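Local coordinates for Na Glutathione S-transferase 1 (Necator americanus, PDB 2ON7), which probably conjugates glutathione, through its thiol, to electrophilic compounds, as a dimeric glutathione S-transferase of a human hookworm, at residues F147-G150 and W155-L158; G134-F139 and P179-H184; L54-K59 and C68-R73; P44-P47 and P52-E55. All coordinates share one frame; numbering follows the deposited sequence.

Contact 1 of 4, residues F147-G150 and W155-L158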
loop_
_atom_site.group_PDB
_atom_site.type_symbol
_atom_site.label_atom_id
_atom_site.label_comp_id
_atom_site.label_asym_id
_atom_site.label_seq_id
_atom_site.Cartn_x
_atom_site.Cartn_y
_atom_site.Cartn_z
ATOM N N PHE A 147 -9.265 12.347 -15.759
ATOM C CA PHE A 147 -9.023 11.125 -14.946
ATOM C C PHE A 147 -7.563 11.123 -14.557
ATOM O O PHE A 147 -6.717 11.582 -15.336
ATOM C CB PHE A 147 -9.291 9.852 -15.744
ATOM C CG PHE A 147 -10.715 9.675 -16.175
ATOM C CD1 PHE A 147 -11.085 9.941 -17.496
ATOM C CD2 PHE A 147 -11.675 9.194 -15.281
ATOM C CE1 PHE A 147 -12.428 9.765 -17.930
ATOM C CE2 PHE A 147 -12.982 9.000 -15.681
ATOM C CZ PHE A 147 -13.368 9.292 -17.038
ATOM N N LEU A 148 -7.267 10.601 -13.378
ATOM C CA LEU A 148 -5.911 10.597 -12.796
ATOM C C LEU A 148 -4.822 9.860 -13.596
ATOM O O LEU A 148 -3.671 10.311 -13.632
ATOM C CB LEU A 148 -5.960 10.070 -11.348
ATOM C CG LEU A 148 -6.513 10.997 -10.245
ATOM C CD1 LEU A 148 -6.680 10.207 -8.988
ATOM C CD2 LEU A 148 -5.605 12.186 -10.008
ATOM N N VAL A 149 -5.182 8.747 -14.241
ATOM C CA VAL A 149 -4.263 8.039 -15.164
ATOM C C VAL A 149 -4.966 7.605 -16.434
ATOM O O VAL A 149 -6.059 7.053 -16.378
ATOM C CB VAL A 149 -3.384 6.890 -14.471
ATOM C CG1 VAL A 149 -3.889 6.518 -13.116
ATOM C CG2 VAL A 149 -3.159 5.670 -15.359
ATOM N N GLY A 150 -4.365 7.912 -17.581
ATOM C CA GLY A 150 -4.969 7.548 -18.859
ATOM C C GLY A 150 -6.150 8.439 -19.165
ATOM O O GLY A 150 -6.184 9.620 -18.762
ATOM N N TRP A 155 -9.667 2.704 -10.446
ATOM C CA TRP A 155 -10.039 2.695 -9.024
ATOM C C TRP A 155 -9.496 3.830 -8.157
ATOM O O TRP A 155 -10.128 4.150 -7.151
ATOM C CB TRP A 155 -9.736 1.311 -8.360
ATOM C CG TRP A 155 -8.296 0.845 -8.296
ATOM C CD1 TRP A 155 -7.553 0.299 -9.318
ATOM C CD2 TRP A 155 -7.443 0.813 -7.132
ATOM N NE1 TRP A 155 -6.294 -0.033 -8.858
ATOM C CE2 TRP A 155 -6.208 0.270 -7.526
ATOM C CE3 TRP A 155 -7.611 1.205 -5.790
ATOM C CZ2 TRP A 155 -5.130 0.123 -6.632
ATOM C CZ3 TRP A 155 -6.548 1.044 -4.885
ATOM C CH2 TRP A 155 -5.320 0.492 -5.314
ATOM N N VAL A 156 -8.317 4.412 -8.457
ATOM C CA VAL A 156 -7.867 5.578 -7.663
ATOM C C VAL A 156 -8.806 6.779 -7.793
ATOM O O VAL A 156 -8.989 7.508 -6.828
ATOM C CB VAL A 156 -6.498 6.204 -8.044
ATOM C CG1 VAL A 156 -5.479 5.961 -6.979
ATOM C CG2 VAL A 156 -6.082 5.930 -9.440
ATOM N N ASP A 157 -9.318 7.029 -8.994
ATOM C CA ASP A 157 -10.335 8.076 -9.195
ATOM C C ASP A 157 -11.413 8.064 -8.051
ATOM O O ASP A 157 -11.795 9.102 -7.523
ATOM C CB ASP A 157 -10.952 7.923 -10.593
ATOM C CG ASP A 157 -9.926 8.228 -11.723
ATOM O OD1 ASP A 157 -9.804 7.455 -12.698
ATOM O OD2 ASP A 157 -9.210 9.259 -11.598
ATOM N N LEU A 158 -11.814 6.868 -7.638
ATOM C CA LEU A 158 -12.877 6.649 -6.671
ATOM C C LEU A 158 -12.398 6.890 -5.267
ATOM O O LEU A 158 -13.049 7.590 -4.491
ATOM C CB LEU A 158 -13.401 5.214 -6.795
ATOM C CG LEU A 158 -13.756 4.650 -8.158
ATOM C CD1 LEU A 158 -14.002 3.153 -7.986
ATOM C CD2 LEU A 158 -15.014 5.346 -8.694
#
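L148 overlaps the carboxylate of D157: the two side chains lie alongside, pointing opposite ways, bringing L148 CB 3.4 Å from D157 OD2. That same oxygen receives the backbone N-H of L148. The distance from L148 N to D157 OD2 is 3.0 Å and the N-H...O angle 170°, a nearly straight bond to the syn lone pair. The second oxygen lies near the plane of the F147 ring and at its edge, with D157 OD1 3.6 Å from F147 CD2, while ring and carboxylate planes stand 59° apart. OD1 has its own polar partner, T154 N, so both oxygens of this buried group are bound. The D157 torsion (chi1 -67°, CG beside the backbone N) sends the carboxylate back toward the start of the helix. Apolar packing completes the contact: L148 CD1 reaches V156 CB at 4.1 Å, the two side chains crossing at about a right angle, and V149 CG1 meets V156 CG2 at 4.3 Å. An aspartate three residues after a threonine accepts that threonine's N-H; this is one half of a capping box, consistent with the N-capping motif of glutathione S-transferase C-terminal domains, here also tying down the preceding loop.

Contact 2 of 4, residues G134-F139 and P179-H184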
loop_
_atom_site.group_PDB
_atom_site.type_symbol
_atom_site.label_atom_id
_atom_site.label_comp_id
_atom_site.label_asym_id
_atom_site.label_seq_id
_atom_site.Cartn_x
_atom_site.Cartn_y
_atom_site.Cartn_z
ATOM N N GLY A 134 -0.918 18.831 -3.898
ATOM C CA GLY A 134 0.135 19.343 -4.764
ATOM C C GLY A 134 0.468 18.324 -5.841
ATOM O O GLY A 134 0.449 18.649 -7.022
ATOM N N PHE A 135 0.725 17.084 -5.432
ATOM C CA PHE A 135 1.035 15.978 -6.356
ATOM C C PHE A 135 -0.147 15.525 -7.196
ATOM O O PHE A 135 -0.024 15.352 -8.411
ATOM C CB PHE A 135 1.601 14.775 -5.610
ATOM C CG PHE A 135 2.831 15.093 -4.801
ATOM C CD1 PHE A 135 2.920 14.695 -3.471
ATOM C CD2 PHE A 135 3.897 15.780 -5.375
ATOM C CE1 PHE A 135 4.043 14.986 -2.731
ATOM C CE2 PHE A 135 5.034 16.064 -4.642
ATOM C CZ PHE A 135 5.101 15.679 -3.306
ATOM N N ILE A 136 -1.285 15.321 -6.537
ATOM C CA ILE A 136 -2.517 14.986 -7.254
ATOM C C ILE A 136 -2.763 16.024 -8.385
ATOM O O ILE A 136 -3.024 15.620 -9.499
ATOM C CB ILE A 136 -3.753 14.748 -6.286
ATOM C CG1 ILE A 136 -3.484 13.611 -5.300
ATOM C CG2 ILE A 136 -5.003 14.373 -7.023
ATOM C CD1 ILE A 136 -3.303 12.165 -5.916
ATOM N N THR A 137 -2.622 17.326 -8.133
ATOM C CA THR A 137 -2.983 18.256 -9.217
ATOM C C THR A 137 -2.025 18.297 -10.412
ATOM O O THR A 137 -2.489 18.599 -11.513
ATOM C CB THR A 137 -3.554 19.668 -8.790
ATOM O OG1 THR A 137 -2.782 20.758 -9.348
ATOM C CG2 THR A 137 -3.735 19.818 -7.270
ATOM N N LYS A 138 -0.733 17.979 -10.212
ATOM C CA LYS A 138 0.202 17.731 -11.335
ATOM C C LYS A 138 -0.305 16.607 -12.266
ATOM O O LYS A 138 -0.355 16.770 -13.482
ATOM C CB LYS A 138 1.635 17.411 -10.861
ATOM C CG LYS A 138 2.345 18.519 -10.073
ATOM C CD LYS A 138 3.546 17.992 -9.264
ATOM C CE LYS A 138 4.695 19.053 -9.187
ATOM N NZ LYS A 138 4.293 20.441 -8.696
ATOM N N PHE A 139 -0.701 15.480 -11.693
ATOM C CA PHE A 139 -1.387 14.433 -12.480
ATOM C C PHE A 139 -2.643 14.907 -13.241
ATOM O O PHE A 139 -2.860 14.561 -14.400
ATOM C CB PHE A 139 -1.691 13.196 -11.617
ATOM C CG PHE A 139 -0.509 12.269 -11.470
ATOM C CD1 PHE A 139 0.484 12.520 -10.513
ATOM C CD2 PHE A 139 -0.379 11.145 -12.288
ATOM C CE1 PHE A 139 1.584 11.682 -10.393
ATOM C CE2 PHE A 139 0.711 10.265 -12.146
ATOM C CZ PHE A 139 1.688 10.544 -11.190
ATOM N N PRO A 179 -8.498 24.002 -7.427
ATOM C CA PRO A 179 -9.667 23.907 -8.300
ATOM C C PRO A 179 -9.742 22.591 -9.101
ATOM O O PRO A 179 -10.817 22.010 -9.198
ATOM C CB PRO A 179 -9.576 25.164 -9.191
ATOM C CG PRO A 179 -8.193 25.694 -9.019
ATOM C CD PRO A 179 -7.534 25.036 -7.848
ATOM N N GLU A 180 -8.620 22.120 -9.636
ATOM C CA GLU A 180 -8.549 20.834 -10.364
ATOM C C GLU A 180 -9.058 19.602 -9.578
ATOM O O GLU A 180 -9.775 18.753 -10.127
ATOM C CB GLU A 180 -7.111 20.544 -10.825
ATOM C CG GLU A 180 -6.537 21.577 -11.769
ATOM C CD GLU A 180 -6.064 22.805 -11.034
ATOM O OE1 GLU A 180 -5.684 22.680 -9.845
ATOM O OE2 GLU A 180 -6.093 23.878 -11.632
ATOM N N VAL A 181 -8.645 19.491 -8.318
ATOM C CA VAL A 181 -9.083 18.403 -7.450
ATOM C C VAL A 181 -10.612 18.421 -7.276
ATOM O O VAL A 181 -11.263 17.393 -7.354
ATOM C CB VAL A 181 -8.371 18.471 -6.063
ATOM C CG1 VAL A 181 -9.005 17.519 -5.084
ATOM C CG2 VAL A 181 -6.895 18.246 -6.206
ATOM N N LYS A 182 -11.162 19.611 -7.040
ATOM C CA LYS A 182 -12.598 19.802 -6.951
ATOM C C LYS A 182 -13.335 19.376 -8.251
ATOM O O LYS A 182 -14.267 18.548 -8.180
ATOM C CB LYS A 182 -12.888 21.251 -6.577
ATOM C CG LYS A 182 -14.323 21.565 -6.303
ATOM C CD LYS A 182 -14.489 23.052 -6.448
ATOM C CE LYS A 182 -15.278 23.641 -5.306
ATOM N NZ LYS A 182 -16.629 23.014 -5.282
ATOM N N GLU A 183 -12.898 19.928 -9.409
ATOM C CA GLU A 183 -13.372 19.502 -10.741
ATOM C C GLU A 183 -13.345 17.968 -10.929
ATOM O O GLU A 183 -14.275 17.399 -11.537
ATOM C CB GLU A 183 -12.549 20.154 -11.857
ATOM C CG GLU A 183 -12.745 21.698 -12.021
ATOM C CD GLU A 183 -11.792 22.320 -13.083
ATOM O OE1 GLU A 183 -10.675 21.766 -13.309
ATOM O OE2 GLU A 183 -12.171 23.361 -13.677
ATOM N N HIS A 184 -12.294 17.320 -10.412
ATOM C CA HIS A 184 -12.130 15.858 -10.524
ATOM C C HIS A 184 -13.200 15.129 -9.716
ATOM O O HIS A 184 -13.873 14.239 -10.248
ATOM C CB HIS A 184 -10.722 15.410 -10.066
ATOM C CG HIS A 184 -10.594 13.929 -9.806
ATOM N ND1 HIS A 184 -10.466 12.999 -10.823
ATOM C CD2 HIS A 184 -10.517 13.229 -8.644
ATOM C CE1 HIS A 184 -10.357 11.788 -10.291
ATOM N NE2 HIS A 184 -10.362 11.905 -8.976
#
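T137 and V181 meet methyl to methyl, with T137 CG2 3.7 Å from V181 CG2, and the side chains cross at about a right angle. The same V181 methyl lies 4.4 Å from I136 CG2, so one valine branch faces two successive residues of helix 117-141. Its torsion accounts for this: with chi1 at 169°, CG1 is anti to the backbone N and CG2 is turned beside it. E180 adds a polar flank. Its chain bends at chi2 (79°), turning the carboxylate back toward the start of its own helix, with OE1 beside T137, yet E180 OE1 stays 3.5 Å from T137 OG1 and the pair does not qualify as a hydrogen bond. Chi1 of T137 falls between the staggered positions, which makes the placing of its hydroxyl less certain.

The backbones behind these groups set the spacing. The short axes of 134-139 and 179-184 approach to 9.2 Å at 68°, and the nearest CA atoms, those of T137 and E180, are 6.2 Å apart. Further out, V181 also packs on F133 and I136 on L91 and L148. H184, one turn beyond E180, makes weak hydrogen bonds to G146 O and D157 O that link its helix to the neighbouring loop and helix. F135 and F139 pack on P47 of the second subunit. With no hydrogen bond passing between the segments, the crossing rests on dispersion between the methyl groups of beta-branched side chains, and the carboxylate-hydroxyl approach beside it probably contributes little directional hold.

Contact 3 of 4, residues L54-K59 and C68-R73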
loop_
_atom_site.group_PDB
_atom_site.type_symbol
_atom_site.label_atom_id
_atom_site.label_comp_id
_atom_site.label_asym_id
_atom_site.label_seq_id
_atom_site.Cartn_x
_atom_site.Cartn_y
_atom_site.Cartn_z
ATOM N N LEU A 54 -12.894 -9.399 1.568
ATOM C CA LEU A 54 -13.631 -9.851 0.365
ATOM C C LEU A 54 -13.549 -11.349 0.229
ATOM O O LEU A 54 -12.449 -11.910 0.096
ATOM C CB LEU A 54 -13.018 -9.226 -0.918
ATOM C CG LEU A 54 -13.585 -9.681 -2.285
ATOM C CD1 LEU A 54 -14.939 -9.091 -2.508
ATOM C CD2 LEU A 54 -12.636 -9.340 -3.443
ATOM N N GLU A 55 -14.692 -12.019 0.269
ATOM C CA GLU A 55 -14.697 -13.404 -0.149
ATOM C C GLU A 55 -15.154 -13.468 -1.581
ATOM O O GLU A 55 -16.117 -12.802 -1.944
ATOM C CB GLU A 55 -15.582 -14.256 0.706
ATOM C CG GLU A 55 -15.180 -14.330 2.119
ATOM C CD GLU A 55 -16.180 -15.133 2.913
ATOM O OE1 GLU A 55 -17.275 -15.436 2.379
ATOM O OE2 GLU A 55 -15.882 -15.497 4.059
ATOM N N VAL A 56 -14.403 -14.210 -2.392
ATOM C CA VAL A 56 -14.831 -14.590 -3.726
ATOM C C VAL A 56 -14.969 -16.103 -3.798
ATOM O O VAL A 56 -13.987 -16.847 -3.599
ATOM C CB VAL A 56 -13.966 -13.945 -4.879
ATOM C CG1 VAL A 56 -12.820 -13.042 -4.365
ATOM C CG2 VAL A 56 -13.565 -14.970 -5.987
ATOM N N ASP A 57 -16.202 -16.557 -4.035
ATOM C CA ASP A 57 -16.567 -17.963 -3.901
ATOM C C ASP A 57 -16.037 -18.576 -2.575
ATOM O O ASP A 57 -15.571 -19.700 -2.549
ATOM C CB ASP A 57 -16.108 -18.798 -5.124
ATOM C CG ASP A 57 -16.763 -18.365 -6.448
ATOM O OD1 ASP A 57 -16.017 -18.181 -7.449
ATOM O OD2 ASP A 57 -17.996 -18.213 -6.511
ATOM N N GLY A 58 -16.114 -17.818 -1.483
ATOM C CA GLY A 58 -15.690 -18.288 -0.163
ATOM C C GLY A 58 -14.216 -18.108 0.142
ATOM O O GLY A 58 -13.787 -18.316 1.276
ATOM N N LYS A 59 -13.427 -17.748 -0.859
ATOM C CA LYS A 59 -11.979 -17.533 -0.658
ATOM C C LYS A 59 -11.716 -16.069 -0.244
ATOM O O LYS A 59 -12.081 -15.152 -0.982
ATOM C CB LYS A 59 -11.156 -17.926 -1.915
ATOM C CG LYS A 59 -11.414 -19.382 -2.414
ATOM C CD LYS A 59 -10.104 -20.097 -2.830
ATOM C CE LYS A 59 -10.357 -21.505 -3.366
ATOM N NZ LYS A 59 -9.202 -22.051 -4.183
ATOM N N CYS A 68 -9.487 -3.637 -3.626
ATOM C CA CYS A 68 -9.874 -2.673 -4.648
ATOM C C CYS A 68 -9.107 -2.966 -5.976
ATOM O O CYS A 68 -9.709 -2.942 -7.065
ATOM C CB CYS A 68 -9.927 -1.162 -4.143
ATOM S SG CYS A 68 -11.203 -0.336 -5.073
ATOM N N ARG A 69 -7.817 -3.324 -5.895
ATOM C CA ARG A 69 -7.057 -3.577 -7.112
ATOM C C ARG A 69 -7.591 -4.817 -7.796
ATOM O O ARG A 69 -7.795 -4.808 -9.006
ATOM C CB ARG A 69 -5.563 -3.706 -6.832
ATOM C CG ARG A 69 -4.647 -3.988 -8.058
ATOM C CD ARG A 69 -3.212 -4.193 -7.649
ATOM N NE ARG A 69 -2.813 -3.066 -6.811
ATOM C CZ ARG A 69 -2.685 -3.100 -5.478
ATOM N NH1 ARG A 69 -2.830 -4.235 -4.793
ATOM N NH2 ARG A 69 -2.371 -1.993 -4.834
ATOM N N TYR A 70 -7.882 -5.851 -7.008
ATOM C CA TYR A 70 -8.330 -7.132 -7.529
ATOM C C TYR A 70 -9.651 -6.950 -8.320
ATOM O O TYR A 70 -9.768 -7.388 -9.489
ATOM C CB TYR A 70 -8.477 -8.178 -6.388
ATOM C CG TYR A 70 -9.181 -9.454 -6.834
ATOM C CD1 TYR A 70 -8.458 -10.509 -7.380
ATOM C CD2 TYR A 70 -10.568 -9.609 -6.695
ATOM C CE1 TYR A 70 -9.087 -11.676 -7.832
ATOM C CE2 TYR A 70 -11.225 -10.799 -7.147
ATOM C CZ TYR A 70 -10.453 -11.816 -7.715
ATOM O OH TYR A 70 -11.024 -12.972 -8.160
ATOM N N LEU A 71 -10.642 -6.349 -7.678
ATOM C CA LEU A 71 -11.933 -6.170 -8.304
ATOM C C LEU A 71 -11.789 -5.328 -9.573
ATOM O O LEU A 71 -12.347 -5.716 -10.602
ATOM C CB LEU A 71 -12.955 -5.535 -7.331
ATOM C CG LEU A 71 -13.274 -6.383 -6.104
ATOM C CD1 LEU A 71 -13.969 -5.534 -5.057
ATOM C CD2 LEU A 71 -14.111 -7.619 -6.513
ATOM N N ALA A 72 -10.994 -4.241 -9.516
ATOM C CA ALA A 72 -10.720 -3.400 -10.686
ATOM C C ALA A 72 -10.169 -4.162 -11.877
ATOM O O ALA A 72 -10.577 -3.910 -13.024
ATOM C CB ALA A 72 -9.778 -2.261 -10.326
ATOM N N ARG A 73 -9.238 -5.086 -11.609
ATOM C CA ARG A 73 -8.644 -5.895 -12.643
ATOM C C ARG A 73 -9.707 -6.762 -13.262
ATOM O O ARG A 73 -9.757 -6.877 -14.499
ATOM C CB ARG A 73 -7.492 -6.744 -12.098
ATOM C CG ARG A 73 -6.183 -5.956 -11.790
ATOM C CD ARG A 73 -5.093 -6.925 -11.461
ATOM N NE ARG A 73 -3.838 -6.314 -11.046
ATOM C CZ ARG A 73 -2.864 -6.962 -10.401
ATOM N NH1 ARG A 73 -3.012 -8.244 -10.089
ATOM N NH2 ARG A 73 -1.740 -6.327 -10.073
#
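Strand 54-56 and helix 68-73 run with their short axes 11.0 Å apart at closest and their N-to-C directions 38° apart, a spacing bridged by side chains alone. L54 supplies the inner link: CG is anti to the backbone N (chi1 175°), and L54 CD2 meets L71 CD2 tip to tip at 3.8 Å. The same methyl touches Y70 CD2 at 3.9 Å, where leucine and tyrosine cross at about a right angle. Two residues on, V56 and Y70 point at each other from the two sides of the gap, V56 CG1 standing 3.9 Å from Y70 CE2 and V56 CG2 the same distance from Y70 OH. Both aliphatic groups approach the ring obliquely. Beyond V56 the chain reverses in a type I' turn, closed by two backbone hydrogen bonds, V56 N to K59 O and K59 N to V56 O, each 2.9 Å. L71 also packs on A18 and F22 of helix 16-25, to which C68 is joined by a disulfide with C17. R69 and R73 make salt bridges with D89 and E85 of the second subunit. A tight hairpin followed by a helix packed on its sheet is the beta-beta-alpha half of the thioredoxin-like domain of glutathione S-transferases.

Contact 4 of 4, residues P44-P47 and P52-E55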
loop_
_atom_site.group_PDB
_atom_site.type_symbol
_atom_site.label_atom_id
_atom_site.label_comp_id
_atom_site.label_asym_id
_atom_site.label_seq_id
_atom_site.Cartn_x
_atom_site.Cartn_y
_atom_site.Cartn_z
ATOM N N PRO A 44 -11.025 -12.798 14.611
ATOM C CA PRO A 44 -10.054 -13.895 14.570
ATOM C C PRO A 44 -10.154 -14.805 13.327
ATOM O O PRO A 44 -9.249 -15.614 13.093
ATOM C CB PRO A 44 -10.374 -14.703 15.844
ATOM C CG PRO A 44 -11.045 -13.769 16.727
ATOM C CD PRO A 44 -11.849 -12.864 15.832
ATOM N N ASP A 45 -11.231 -14.673 12.554
ATOM C CA ASP A 45 -11.455 -15.502 11.368
ATOM C C ASP A 45 -11.039 -14.776 10.099
ATOM O O ASP A 45 -11.277 -15.273 8.979
ATOM C CB ASP A 45 -12.944 -15.835 11.204
ATOM C CG ASP A 45 -13.424 -16.930 12.133
ATOM O OD1 ASP A 45 -12.593 -17.774 12.567
ATOM O OD2 ASP A 45 -14.662 -16.940 12.393
ATOM N N LEU A 46 -10.487 -13.576 10.261
ATOM C CA LEU A 46 -10.152 -12.753 9.130
ATOM C C LEU A 46 -8.655 -12.950 8.953
ATOM O O LEU A 46 -8.005 -13.381 9.890
ATOM C CB LEU A 46 -10.531 -11.294 9.401
ATOM C CG LEU A 46 -11.990 -11.073 9.839
ATOM C CD1 LEU A 46 -12.327 -9.577 9.929
ATOM C CD2 LEU A 46 -13.002 -11.794 8.922
ATOM N N PRO A 47 -8.122 -12.711 7.738
ATOM C CA PRO A 47 -6.717 -13.065 7.479
ATOM C C PRO A 47 -5.708 -12.290 8.336
ATOM O O PRO A 47 -4.698 -12.887 8.797
ATOM C CB PRO A 47 -6.549 -12.760 5.978
ATOM C CG PRO A 47 -8.013 -12.888 5.403
ATOM C CD PRO A 47 -8.796 -12.215 6.512
ATOM N N PRO A 52 -11.757 -4.070 5.791
ATOM C CA PRO A 52 -12.679 -4.935 5.005
ATOM C C PRO A 52 -12.132 -6.306 4.530
ATOM O O PRO A 52 -10.969 -6.437 4.240
ATOM C CB PRO A 52 -12.964 -4.061 3.771
ATOM C CG PRO A 52 -11.637 -3.323 3.603
ATOM C CD PRO A 52 -11.271 -2.930 4.992
ATOM N N VAL A 53 -12.992 -7.309 4.424
ATOM C CA VAL A 53 -12.587 -8.601 3.839
ATOM C C VAL A 53 -13.496 -8.955 2.664
ATOM O O VAL A 53 -14.710 -8.833 2.761
ATOM C CB VAL A 53 -12.583 -9.799 4.877
ATOM C CG1 VAL A 53 -12.338 -11.099 4.148
ATOM C CG2 VAL A 53 -11.509 -9.663 5.968
ATOM N N LEU A 54 -12.894 -9.399 1.568
ATOM C CA LEU A 54 -13.631 -9.851 0.365
ATOM C C LEU A 54 -13.549 -11.349 0.229
ATOM O O LEU A 54 -12.449 -11.910 0.096
ATOM C CB LEU A 54 -13.018 -9.226 -0.918
ATOM C CG LEU A 54 -13.585 -9.681 -2.285
ATOM C CD1 LEU A 54 -14.939 -9.091 -2.508
ATOM C CD2 LEU A 54 -12.636 -9.340 -3.443
ATOM N N GLU A 55 -14.692 -12.019 0.269
ATOM C CA GLU A 55 -14.697 -13.404 -0.149
ATOM C C GLU A 55 -15.154 -13.468 -1.581
ATOM O O GLU A 55 -16.117 -12.802 -1.944
ATOM C CB GLU A 55 -15.582 -14.256 0.706
ATOM C CG GLU A 55 -15.180 -14.330 2.119
ATOM C CD GLU A 55 -16.180 -15.133 2.913
ATOM O OE1 GLU A 55 -17.275 -15.436 2.379
ATOM O OE2 GLU A 55 -15.882 -15.497 4.059
#
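The puckered pyrrolidine ring of P47 turns its CD corner to V53: P47 CD lies 3.8 Å from V53 CG2. Q60 and A62 of strand 59-62 also touch this ring. L46 meets the same valine methyl along its length, the two side chains crossing obliquely. L46 CB and L46 CD2 are each 3.9 Å from V53 CG2, and L46 CD1 is 4.0 Å from it, so the methyl nestles against the branched end as well as the root of the leucine. On the strand side, chi1 of 172° places V53 CG1 anti to the backbone N and brings CG2 beside that nitrogen, the branch that makes every close approach across this contact. The nearest CA atoms, those of L46 and V53, are 7.2 Å apart.

V53 follows P52, whose preceding peptide bond is cis. A cis-proline at the entrance to this strand is a hallmark of the thioredoxin-like fold, and in related glutathione S-transferases the backbone just before it usually helps to hold glutathione. The loop 44-47 packs against the first residue of strand 53-56, which pairs with strand 4-9 through the backbone of V53 and T7. K138 NZ of the second subunit approaches both L46 O and P47 O, in weak hydrogen bonds.

Overall arrangement
Contacts 1 and 2 belong to the all-helical C-terminal domain, contacts 3 and 4 to the thioredoxin-like one. Contact 1, the buried one of its pair, is the one with a hydrogen bond between segments; contact 2 is only partly buried and meets it through L148, whose CD2 lies 3.7 Å from I136 CG2. Contacts 3 and 4, both buried and apolar, share strand 53-56, with L54 serving the helix and V53 the loop. W155 connects the domains, its CD1 3.5 Å from A72 CB. Contacts 2 and 4 lie about 34 Å apart between centres within one chain, yet both reach the second subunit.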